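Local coordinates for SAM dependent methyltransferase (Aquifex aeolicus, PDB 3DH0), which binds S-adenosylmethionine and is probably a methyltransferase that uses it as methyl donor, at residues A[7-12]-A[72-77]; A[95-100]-A[118-123]. One frame throughout, in Å; residues are numbered along the deposited sequence.

Contact 1 of 2, residues A[7-12]-A[72-77]. With SAM (S-adenosylmethionine), chain C.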
ATOM      1  N   PHE A   7      12.824  -3.303  -3.563  1.00 30.00           N
ATOM      2  CA  PHE A   7      13.142  -2.204  -4.454  1.00 29.46           C
ATOM      3  C   PHE A   7      14.532  -1.696  -4.132  1.00 29.35           C
ATOM      4  O   PHE A   7      14.957  -1.751  -2.988  1.00 30.29           O
ATOM      5  CB  PHE A   7      12.150  -1.064  -4.315  1.00 27.87           C
ATOM      6  CG  PHE A   7      12.162  -0.140  -5.482  1.00 27.46           C
ATOM      7  CD1 PHE A   7      11.468  -0.466  -6.639  1.00 26.80           C
ATOM      8  CD2 PHE A   7      12.919   1.027  -5.453  1.00 26.62           C
ATOM      9  CE1 PHE A   7      11.524   0.350  -7.760  1.00 26.81           C
ATOM     10  CE2 PHE A   7      12.982   1.855  -6.575  1.00 28.34           C
ATOM     11  CZ  PHE A   7      12.282   1.516  -7.734  1.00 27.54           C
ATOM     12  N   ASP A   8      15.237  -1.194  -5.136  1.00 30.20           N
ATOM     13  CA  ASP A   8      16.583  -0.692  -4.911  1.00 31.78           C
ATOM     14  C   ASP A   8      16.656   0.758  -4.455  1.00 31.30           C
ATOM     15  O   ASP A   8      16.372   1.686  -5.215  1.00 32.02           O
ATOM     16  CB  ASP A   8      17.442  -0.857  -6.158  1.00 33.26           C
ATOM     17  CG  ASP A   8      18.806  -0.221  -5.994  1.00 36.92           C
ATOM     18  OD1 ASP A   8      19.529  -0.597  -5.038  1.00 38.15           O
ATOM     19  OD2 ASP A   8      19.149   0.663  -6.813  1.00 39.54           O
ATOM     20  N   PRO A   9      17.068   0.965  -3.202  1.00 30.44           N
ATOM     21  CA  PRO A   9      17.210   2.273  -2.570  1.00 29.78           C
ATOM     22  C   PRO A   9      17.845   3.385  -3.425  1.00 30.03           C
ATOM     23  O   PRO A   9      17.473   4.552  -3.284  1.00 31.15           O
ATOM     24  CB  PRO A   9      18.036   1.957  -1.331  1.00 29.96           C
ATOM     25  CG  PRO A   9      17.544   0.621  -0.954  1.00 31.40           C
ATOM     26  CD  PRO A   9      17.448  -0.111  -2.268  1.00 30.99           C
ATOM     27  N   SER A  10      18.789   3.053  -4.304  1.00 28.65           N
ATOM     28  CA  SER A  10      19.419   4.101  -5.112  1.00 28.33           C
ATOM     29  C   SER A  10      18.573   4.547  -6.309  1.00 27.99           C
ATOM     30  O   SER A  10      18.947   5.469  -7.031  1.00 26.35           O
ATOM     31  CB  SER A  10      20.811   3.662  -5.588  1.00 27.42           C
ATOM     32  OG  SER A  10      20.726   2.677  -6.601  1.00 29.74           O
ATOM     33  N   LYS A  11      17.432   3.892  -6.502  1.00 27.71           N
ATOM     34  CA  LYS A  11      16.525   4.221  -7.596  1.00 27.40           C
ATOM     35  C   LYS A  11      15.282   4.927  -7.067  1.00 27.30           C
ATOM     36  O   LYS A  11      14.338   5.172  -7.814  1.00 26.23           O
ATOM     37  CB  LYS A  11      16.077   2.948  -8.319  1.00 28.02           C
ATOM     38  CG  LYS A  11      17.112   2.259  -9.187  1.00 28.21           C
ATOM     39  CD  LYS A  11      16.503   1.015  -9.821  1.00 27.51           C
ATOM     40  CE  LYS A  11      17.316   0.526 -11.014  1.00 29.74           C
ATOM     41  NZ  LYS A  11      18.713   0.196 -10.645  1.00 28.67           N
ATOM     42  N   ILE A  12      15.284   5.253  -5.781  1.00 27.54           N
ATOM     43  CA  ILE A  12      14.134   5.884  -5.138  1.00 27.98           C
ATOM     44  C   ILE A  12      13.458   7.051  -5.859  1.00 28.05           C
ATOM     45  O   ILE A  12      12.254   7.257  -5.708  1.00 28.26           O
ATOM     46  CB  ILE A  12      14.480   6.355  -3.712  1.00 28.81           C
ATOM     47  CG1 ILE A  12      13.187   6.588  -2.931  1.00 28.65           C
ATOM     48  CG2 ILE A  12      15.289   7.647  -3.763  1.00 27.50           C
ATOM     49  CD1 ILE A  12      13.379   6.611  -1.449  1.00 29.51           C
ATOM     50  N   GLU A  72      15.448   1.207   5.680  1.00 27.63           N
ATOM     51  CA  GLU A  72      15.763   2.415   6.415  1.00 26.80           C
ATOM     52  C   GLU A  72      15.889   3.646   5.521  1.00 26.69           C
ATOM     53  O   GLU A  72      15.428   4.732   5.886  1.00 26.16           O
ATOM     54  CB  GLU A  72      17.057   2.205   7.218  1.00 28.69           C
ATOM     55  CG  GLU A  72      17.400   3.376   8.149  1.00 32.06           C
ATOM     56  CD  GLU A  72      18.659   3.170   8.976  1.00 33.70           C
ATOM     57  OE1 GLU A  72      18.785   2.123   9.651  1.00 34.30           O
ATOM     58  OE2 GLU A  72      19.517   4.076   8.969  1.00 34.55           O
ATOM     59  N   GLU A  73      16.510   3.483   4.354  1.00 25.52           N
ATOM     60  CA  GLU A  73      16.674   4.609   3.448  1.00 24.60           C
ATOM     61  C   GLU A  73      15.333   5.127   2.965  1.00 23.31           C
ATOM     62  O   GLU A  73      15.143   6.332   2.828  1.00 22.75           O
ATOM     63  CB  GLU A  73      17.570   4.248   2.254  1.00 26.40           C
ATOM     64  CG  GLU A  73      17.532   2.813   1.773  1.00 29.39           C
ATOM     65  CD  GLU A  73      18.355   1.883   2.653  1.00 31.48           C
ATOM     66  OE1 GLU A  73      19.422   2.324   3.130  1.00 31.86           O
ATOM     67  OE2 GLU A  73      17.947   0.717   2.858  1.00 31.29           O
ATOM     68  N   MET A  74      14.399   4.219   2.711  1.00 21.17           N
ATOM     69  CA  MET A  74      13.077   4.619   2.273  1.00 20.79           C
ATOM     70  C   MET A  74      12.341   5.296   3.424  1.00 21.75           C
ATOM     71  O   MET A  74      11.583   6.249   3.228  1.00 22.50           O
ATOM     72  CB  MET A  74      12.279   3.413   1.777  1.00 19.80           C
ATOM     73  CG  MET A  74      12.413   3.147   0.289  1.00 17.46           C
ATOM     74  SD  MET A  74      14.020   2.562  -0.218  1.00 17.77           S
ATOM     75  CE  MET A  74      13.579   1.516  -1.527  1.00 12.50           C
ATOM     76  N   VAL A  75      12.574   4.819   4.635  1.00 21.18           N
ATOM     77  CA  VAL A  75      11.924   5.408   5.789  1.00 20.25           C
ATOM     78  C   VAL A  75      12.349   6.867   5.976  1.00 20.39           C
ATOM     79  O   VAL A  75      11.512   7.758   6.113  1.00 20.28           O
ATOM     80  CB  VAL A  75      12.244   4.607   7.070  1.00 19.38           C
ATOM     81  CG1 VAL A  75      11.614   5.273   8.271  1.00 16.76           C
ATOM     82  CG2 VAL A  75      11.746   3.176   6.930  1.00 18.94           C
ATOM     83  N   ASN A  76      13.648   7.124   5.960  1.00 19.80           N
ATOM     84  CA  ASN A  76      14.100   8.488   6.161  1.00 20.45           C
ATOM     85  C   ASN A  76      13.747   9.432   5.021  1.00 20.23           C
ATOM     86  O   ASN A  76      13.563  10.622   5.231  1.00 20.54           O
ATOM     87  CB  ASN A  76      15.601   8.506   6.457  1.00 20.45           C
ATOM     88  CG  ASN A  76      15.944   7.828   7.786  1.00 22.78           C
ATOM     89  OD1 ASN A  76      15.313   8.090   8.816  1.00 22.47           O
ATOM     90  ND2 ASN A  76      16.947   6.954   7.763  1.00 21.88           N
ATOM     91  N   TYR A  77      13.627   8.895   3.819  1.00 21.17           N
ATOM     92  CA  TYR A  77      13.283   9.709   2.669  1.00 21.26           C
ATOM     93  C   TYR A  77      11.828  10.147   2.787  1.00 22.57           C
ATOM     94  O   TYR A  77      11.507  11.323   2.593  1.00 24.23           O
ATOM     95  CB  TYR A  77      13.470   8.909   1.385  1.00 19.68           C
ATOM     96  CG  TYR A  77      13.297   9.731   0.136  1.00 21.18           C
ATOM     97  CD1 TYR A  77      14.393  10.329  -0.489  1.00 20.41           C
ATOM     98  CD2 TYR A  77      12.035   9.910  -0.435  1.00 22.45           C
ATOM     99  CE1 TYR A  77      14.235  11.077  -1.647  1.00 19.67           C
ATOM    100  CE2 TYR A  77      11.873  10.658  -1.591  1.00 21.32           C
ATOM    101  CZ  TYR A  77      12.974  11.234  -2.191  1.00 20.43           C
ATOM    102  OH  TYR A  77      12.810  11.962  -3.338  1.00 20.61           O
TER
HETATM  103  N   SAM C 220       4.327   2.231  -2.919  1.00 36.37           N
HETATM  104  CA  SAM C 220       5.440   3.172  -3.252  1.00 37.77           C
HETATM  105  C   SAM C 220       4.941   4.288  -4.141  1.00 39.30           C
HETATM  106  O   SAM C 220       3.756   4.291  -4.474  1.00 40.08           O
HETATM  107  OXT SAM C 220       5.814   5.153  -4.477  1.00 42.12           O
HETATM  108  CB  SAM C 220       6.559   2.415  -3.959  1.00 37.25           C
HETATM  109  CG  SAM C 220       6.810   1.148  -3.249  1.00 35.07           C
HETATM  110  SD  SAM C 220       8.084  -0.003  -3.835  1.00 32.83           S
HETATM  111  CE  SAM C 220       7.366  -0.642  -5.350  1.00 34.32           C
HETATM  112  C5' SAM C 220       7.920  -1.268  -2.665  1.00 30.92           C
HETATM  113  C4' SAM C 220       8.479  -0.969  -1.289  1.00 28.67           C
HETATM  114  O4' SAM C 220       8.150  -2.118  -0.516  1.00 27.92           O
HETATM  115  C3' SAM C 220      10.019  -0.969  -1.245  1.00 27.94           C
HETATM  116  O3' SAM C 220      10.384   0.414  -0.969  1.00 25.83           O
HETATM  117  C2' SAM C 220      10.408  -1.821  -0.053  1.00 25.87           C
HETATM  118  O2' SAM C 220      11.403  -1.353   0.832  1.00 25.94           O
HETATM  119  C1' SAM C 220       9.007  -2.152   0.550  1.00 27.95           C
HETATM  120  N9  SAM C 220       8.830  -3.459   1.154  1.00 28.48           N
HETATM  121  C8  SAM C 220       9.206  -4.710   0.708  1.00 28.94           C
HETATM  122  N7  SAM C 220       8.860  -5.665   1.514  1.00 28.30           N
HETATM  123  C5  SAM C 220       8.214  -5.013   2.564  1.00 28.79           C
HETATM  124  C6  SAM C 220       7.595  -5.484   3.758  1.00 29.45           C
HETATM  125  N6  SAM C 220       7.555  -6.797   4.072  1.00 28.65           N
HETATM  126  N1  SAM C 220       7.023  -4.552   4.615  1.00 30.09           N
HETATM  127  C2  SAM C 220       7.087  -3.246   4.262  1.00 29.55           C
HETATM  128  N3  SAM C 220       7.640  -2.708   3.170  1.00 28.67           N
HETATM  129  C4  SAM C 220       8.188  -3.651   2.355  1.00 28.08           C

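Contact 2 of 2, residues A[95-100]-A[118-123]. With SAM (S-adenosylmethionine), chain C.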
ATOM      1  N   SER A  95       9.794  -0.682   9.453  1.00 24.44           N
ATOM      2  CA  SER A  95       9.188  -2.007   9.532  1.00 24.01           C
ATOM      3  C   SER A  95      10.176  -3.158   9.358  1.00 23.78           C
ATOM      4  O   SER A  95      11.299  -2.983   8.880  1.00 22.98           O
ATOM      5  CB  SER A  95       8.076  -2.111   8.478  1.00 24.61           C
ATOM      6  OG  SER A  95       7.742  -3.452   8.157  1.00 25.68           O
ATOM      7  N   GLU A  96       9.731  -4.339   9.763  1.00 24.63           N
ATOM      8  CA  GLU A  96      10.519  -5.556   9.660  1.00 25.66           C
ATOM      9  C   GLU A  96       9.699  -6.442   8.737  1.00 25.00           C
ATOM     10  O   GLU A  96       8.487  -6.316   8.682  1.00 24.68           O
ATOM     11  CB  GLU A  96      10.662  -6.205  11.035  1.00 27.77           C
ATOM     12  CG  GLU A  96      12.029  -6.780  11.324  1.00 31.04           C
ATOM     13  CD  GLU A  96      13.123  -5.728  11.334  1.00 32.74           C
ATOM     14  OE1 GLU A  96      12.874  -4.598  11.801  1.00 32.44           O
ATOM     15  OE2 GLU A  96      14.244  -6.039  10.885  1.00 35.28           O
ATOM     16  N   GLU A  97      10.353  -7.345   8.025  1.00 25.93           N
ATOM     17  CA  GLU A  97       9.668  -8.205   7.071  1.00 25.34           C
ATOM     18  C   GLU A  97       8.263  -8.682   7.426  1.00 25.26           C
ATOM     19  O   GLU A  97       7.320  -8.412   6.688  1.00 26.47           O
ATOM     20  CB  GLU A  97      10.556  -9.397   6.718  1.00 24.57           C
ATOM     21  CG  GLU A  97      10.091 -10.201   5.504  1.00 25.57           C
ATOM     22  CD  GLU A  97       9.928  -9.369   4.241  1.00 26.33           C
ATOM     23  OE1 GLU A  97      10.784  -8.498   3.966  1.00 27.01           O
ATOM     24  OE2 GLU A  97       8.943  -9.599   3.508  1.00 24.90           O
ATOM     25  N   ASN A  98       8.091  -9.383   8.536  1.00 24.91           N
ATOM     26  CA  ASN A  98       6.748  -9.856   8.866  1.00 25.79           C
ATOM     27  C   ASN A  98       6.231  -9.379  10.204  1.00 26.28           C
ATOM     28  O   ASN A  98       5.403 -10.045  10.833  1.00 26.16           O
ATOM     29  CB  ASN A  98       6.697 -11.382   8.820  1.00 26.67           C
ATOM     30  CG  ASN A  98       7.142 -11.934   7.486  1.00 26.82           C
ATOM     31  OD1 ASN A  98       8.252 -12.439   7.353  1.00 26.83           O
ATOM     32  ND2 ASN A  98       6.275 -11.827   6.482  1.00 28.71           N
ATOM     33  N   LYS A  99       6.720  -8.218  10.625  1.00 26.50           N
ATOM     34  CA  LYS A  99       6.323  -7.641  11.898  1.00 27.90           C
ATOM     35  C   LYS A  99       6.014  -6.154  11.761  1.00 27.51           C
ATOM     36  O   LYS A  99       6.879  -5.372  11.358  1.00 27.79           O
ATOM     37  CB  LYS A  99       7.437  -7.800  12.926  1.00 28.27           C
ATOM     38  CG  LYS A  99       8.024  -9.172  13.051  1.00 30.13           C
ATOM     39  CD  LYS A  99       8.913  -9.198  14.293  1.00 34.39           C
ATOM     40  CE  LYS A  99       9.884 -10.369  14.319  1.00 34.65           C
ATOM     41  NZ  LYS A  99      11.044 -10.115  13.426  1.00 35.63           N
ATOM     42  N   ILE A 100       4.796  -5.762  12.119  1.00 25.70           N
ATOM     43  CA  ILE A 100       4.397  -4.362  12.052  1.00 24.94           C
ATOM     44  C   ILE A 100       4.428  -3.816  13.480  1.00 24.00           C
ATOM     45  O   ILE A 100       3.793  -4.350  14.377  1.00 24.72           O
ATOM     46  CB  ILE A 100       2.987  -4.226  11.436  1.00 25.62           C
ATOM     47  CG1 ILE A 100       2.973  -4.901  10.062  1.00 24.84           C
ATOM     48  CG2 ILE A 100       2.608  -2.757  11.300  1.00 24.06           C
ATOM     49  CD1 ILE A 100       1.606  -5.246   9.546  1.00 24.61           C
ATOM     50  N   GLU A 118       6.564  -7.919  -3.614  1.00 33.00           N
ATOM     51  CA  GLU A 118       7.894  -7.774  -3.022  1.00 32.59           C
ATOM     52  C   GLU A 118       8.036  -8.468  -1.658  1.00 33.43           C
ATOM     53  O   GLU A 118       9.127  -8.525  -1.089  1.00 33.50           O
ATOM     54  CB  GLU A 118       8.239  -6.293  -2.857  1.00 30.61           C
ATOM     55  CG  GLU A 118       9.007  -5.711  -4.001  1.00 29.07           C
ATOM     56  CD  GLU A 118       9.584  -4.354  -3.673  1.00 28.14           C
ATOM     57  OE1 GLU A 118      10.207  -4.213  -2.607  1.00 25.48           O
ATOM     58  OE2 GLU A 118       9.423  -3.426  -4.490  1.00 31.17           O
ATOM     59  N   LEU A 119       6.932  -8.986  -1.137  1.00 33.97           N
ATOM     60  CA  LEU A 119       6.940  -9.653   0.158  1.00 35.51           C
ATOM     61  C   LEU A 119       7.655 -11.010   0.168  1.00 36.44           C
ATOM     62  O   LEU A 119       7.304 -11.906  -0.604  1.00 36.60           O
ATOM     63  CB  LEU A 119       5.496  -9.849   0.633  1.00 35.50           C
ATOM     64  CG  LEU A 119       4.623  -8.595   0.755  1.00 34.81           C
ATOM     65  CD1 LEU A 119       3.176  -8.970   1.048  1.00 32.06           C
ATOM     66  CD2 LEU A 119       5.186  -7.713   1.852  1.00 34.95           C
ATOM     67  N   SER A 120       8.647 -11.166   1.044  1.00 36.68           N
ATOM     68  CA  SER A 120       9.364 -12.437   1.157  1.00 36.17           C
ATOM     69  C   SER A 120       8.381 -13.575   1.457  1.00 36.89           C
ATOM     70  O   SER A 120       8.309 -14.562   0.731  1.00 37.53           O
ATOM     71  CB  SER A 120      10.405 -12.371   2.277  1.00 35.54           C
ATOM     72  OG  SER A 120      11.489 -11.527   1.924  1.00 37.95           O
ATOM     73  N   GLU A 121       7.621 -13.437   2.534  1.00 37.11           N
ATOM     74  CA  GLU A 121       6.663 -14.465   2.896  1.00 36.95           C
ATOM     75  C   GLU A 121       5.261 -13.898   3.054  1.00 36.60           C
ATOM     76  O   GLU A 121       4.810 -13.579   4.159  1.00 35.14           O
ATOM     77  CB  GLU A 121       7.125 -15.151   4.172  1.00 39.13           C
ATOM     78  CG  GLU A 121       8.458 -15.864   3.982  1.00 42.51           C
ATOM     79  CD  GLU A 121       9.257 -15.975   5.265  1.00 45.24           C
ATOM     80  OE1 GLU A 121       9.709 -14.918   5.780  1.00 44.17           O
ATOM     81  OE2 GLU A 121       9.422 -17.122   5.753  1.00 47.55           O
ATOM     82  N   PRO A 122       4.545 -13.768   1.926  1.00 36.32           N
ATOM     83  CA  PRO A 122       3.179 -13.243   1.847  1.00 36.61           C
ATOM     84  C   PRO A 122       2.219 -13.669   2.962  1.00 36.80           C
ATOM     85  O   PRO A 122       1.926 -12.894   3.870  1.00 37.75           O
ATOM     86  CB  PRO A 122       2.706 -13.725   0.475  1.00 36.63           C
ATOM     87  CG  PRO A 122       3.941 -13.666  -0.335  1.00 36.39           C
ATOM     88  CD  PRO A 122       5.021 -14.192   0.595  1.00 35.77           C
ATOM     89  N   LEU A 123       1.728 -14.899   2.882  1.00 36.44           N
ATOM     90  CA  LEU A 123       0.758 -15.406   3.844  1.00 37.58           C
ATOM     91  C   LEU A 123       1.129 -15.261   5.329  1.00 37.71           C
ATOM     92  O   LEU A 123       0.266 -15.302   6.210  1.00 37.49           O
ATOM     93  CB  LEU A 123       0.408 -16.861   3.494  1.00 36.87           C
ATOM     94  CG  LEU A 123       1.524 -17.899   3.354  1.00 39.45           C
ATOM     95  CD1 LEU A 123       0.919 -19.158   2.721  1.00 37.97           C
ATOM     96  CD2 LEU A 123       2.698 -17.373   2.500  1.00 38.23           C
TER
HETATM   97  N   SAM C 220       4.327   2.231  -2.919  1.00 36.37           N
HETATM   98  CA  SAM C 220       5.440   3.172  -3.252  1.00 37.77           C
HETATM   99  C   SAM C 220       4.941   4.288  -4.141  1.00 39.30           C
HETATM  100  O   SAM C 220       3.756   4.291  -4.474  1.00 40.08           O
HETATM  101  OXT SAM C 220       5.814   5.153  -4.477  1.00 42.12           O
HETATM  102  CB  SAM C 220       6.559   2.415  -3.959  1.00 37.25           C
HETATM  103  CG  SAM C 220       6.810   1.148  -3.249  1.00 35.07           C
HETATM  104  SD  SAM C 220       8.084  -0.003  -3.835  1.00 32.83           S
HETATM  105  CE  SAM C 220       7.366  -0.642  -5.350  1.00 34.32           C
HETATM  106  C5' SAM C 220       7.920  -1.268  -2.665  1.00 30.92           C
HETATM  107  C4' SAM C 220       8.479  -0.969  -1.289  1.00 28.67           C
HETATM  108  O4' SAM C 220       8.150  -2.118  -0.516  1.00 27.92           O
HETATM  109  C3' SAM C 220      10.019  -0.969  -1.245  1.00 27.94           C
HETATM  110  O3' SAM C 220      10.384   0.414  -0.969  1.00 25.83           O
HETATM  111  C2' SAM C 220      10.408  -1.821  -0.053  1.00 25.87           C
HETATM  112  O2' SAM C 220      11.403  -1.353   0.832  1.00 25.94           O
HETATM  113  C1' SAM C 220       9.007  -2.152   0.550  1.00 27.95           C
HETATM  114  N9  SAM C 220       8.830  -3.459   1.154  1.00 28.48           N
HETATM  115  C8  SAM C 220       9.206  -4.710   0.708  1.00 28.94           C
HETATM  116  N7  SAM C 220       8.860  -5.665   1.514  1.00 28.30           N
HETATM  117  C5  SAM C 220       8.214  -5.013   2.564  1.00 28.79           C
HETATM  118  C6  SAM C 220       7.595  -5.484   3.758  1.00 29.45           C
HETATM  119  N6  SAM C 220       7.555  -6.797   4.072  1.00 28.65           N
HETATM  120  N1  SAM C 220       7.023  -4.552   4.615  1.00 30.09           N
HETATM  121  C2  SAM C 220       7.087  -3.246   4.262  1.00 29.55           C
HETATM  122  N3  SAM C 220       7.640  -2.708   3.170  1.00 28.67           N
HETATM  123  C4  SAM C 220       8.188  -3.651   2.355  1.00 28.08           C
HETATM  124  O   HOH W   1       6.777 -11.052   3.909  1.00 34.47           O

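Contact 1 of 2, residues A[7-12]-A[72-77]
Pro9 and Glu73 bring the two backbones nearest, with 6.5 Å from Pro9 CA to Glu73 CA, where the 3-10 part of 7-12, from Pro9, faces the first turn of helix 72-85. This helix follows strand 64-69 of the Rossmann-like fold, whose Asp69 binds the cofactor. Met74 fills the centre. Its chain bends at chi2 (70°) and again at chi3; its SD and CE reach Pro9 and Phe7, while Ile12 CD1 packs against CG. The methyl CE of Met74 lies at the edge of the Phe7 ring, near its plane, 4.0 Å from Phe7 CD2. Phe7 and Met74 line the cofactor pocket: Met74 CE is 3.4 Å from O3' of S-adenosylmethionine, and Phe7 CB packs on the ribose carbon C3' at 3.7 Å. Further along the helix, Ile12 CD1 sits over one face of the Tyr77 ring, 3.9 Å from its centroid, a CH-pi contact. The Tyr77 hydroxyl is hydrogen-bonded to Asp16. Glu73 CG lies against Pro9 CB. An alanine in place of Met74 would probably open a gap between Phe7, Pro9 and Ile12 and deprive the ribose of an apolar neighbour. Between these two segments the fit probably rests on shape rather than on polar pairing.

Contact 2 of 2, residues A[95-100]-A[118-123]
Glu97 reaches across to Ser120 and makes the close part of this contact. Its CG stands anti to the backbone N (chi1 -167°) and the chain then bends, so that Glu97 OE2 accepts a hydrogen bond of 2.9 Å from Ser120 N. That N-H meets OE2 from above the carboxylate plane, 47° out of it. OE2 also takes a water and, weakly, N6 of the cofactor. The other oxygen, OE1, forms a salt bridge with Lys6. The adenine amino group N6 gives a hydrogen bond of 3.1 Å to Glu97 O. Leu119 CD2 lies 3.4 Å from the same N6. These loops follow strands 90-94 and 107-113 at their C-terminal ends, the usual cofactor side of a Rossmann-like methyltransferase. The segment 95-100 holds a type I turn from Glu96 to Lys99. Away from the adenine the packing is looser and partly mediated by water. The water that donates to Glu97 OE2 accepts from Glu121 N and, weakly, Asn98 ND2. Asn98 ND2 also makes a weak hydrogen bond of 3.3 Å to Glu121 O. The Asn98 amide and Glu121 carboxylate planes stand 69° apart, and Glu121, at the N-cap position of helix 122-132, turns OE2 to Lys124.

From the N terminus, segment 7-12 comes first, ahead of helix 26-33. Contact 1 closes a long loop of 59 residues, which includes strands 40-43 and 64-69, by bringing this segment to the start of helix 72-85. Contact 2 opens only after that. It closes a shorter loop of 17 residues, containing strand 107-113, and joins the loop after strand 90-94 to the approach and first residues of helix 122-132. The two therefore follow in series and neither nest nor cross. Their centres are about 17 Å apart, and both touch S-adenosylmethionine. A probable hydrogen bond of 2.9 Å from Phe7 N to Glu118 OE1 links the N-terminal segment directly to contact 2.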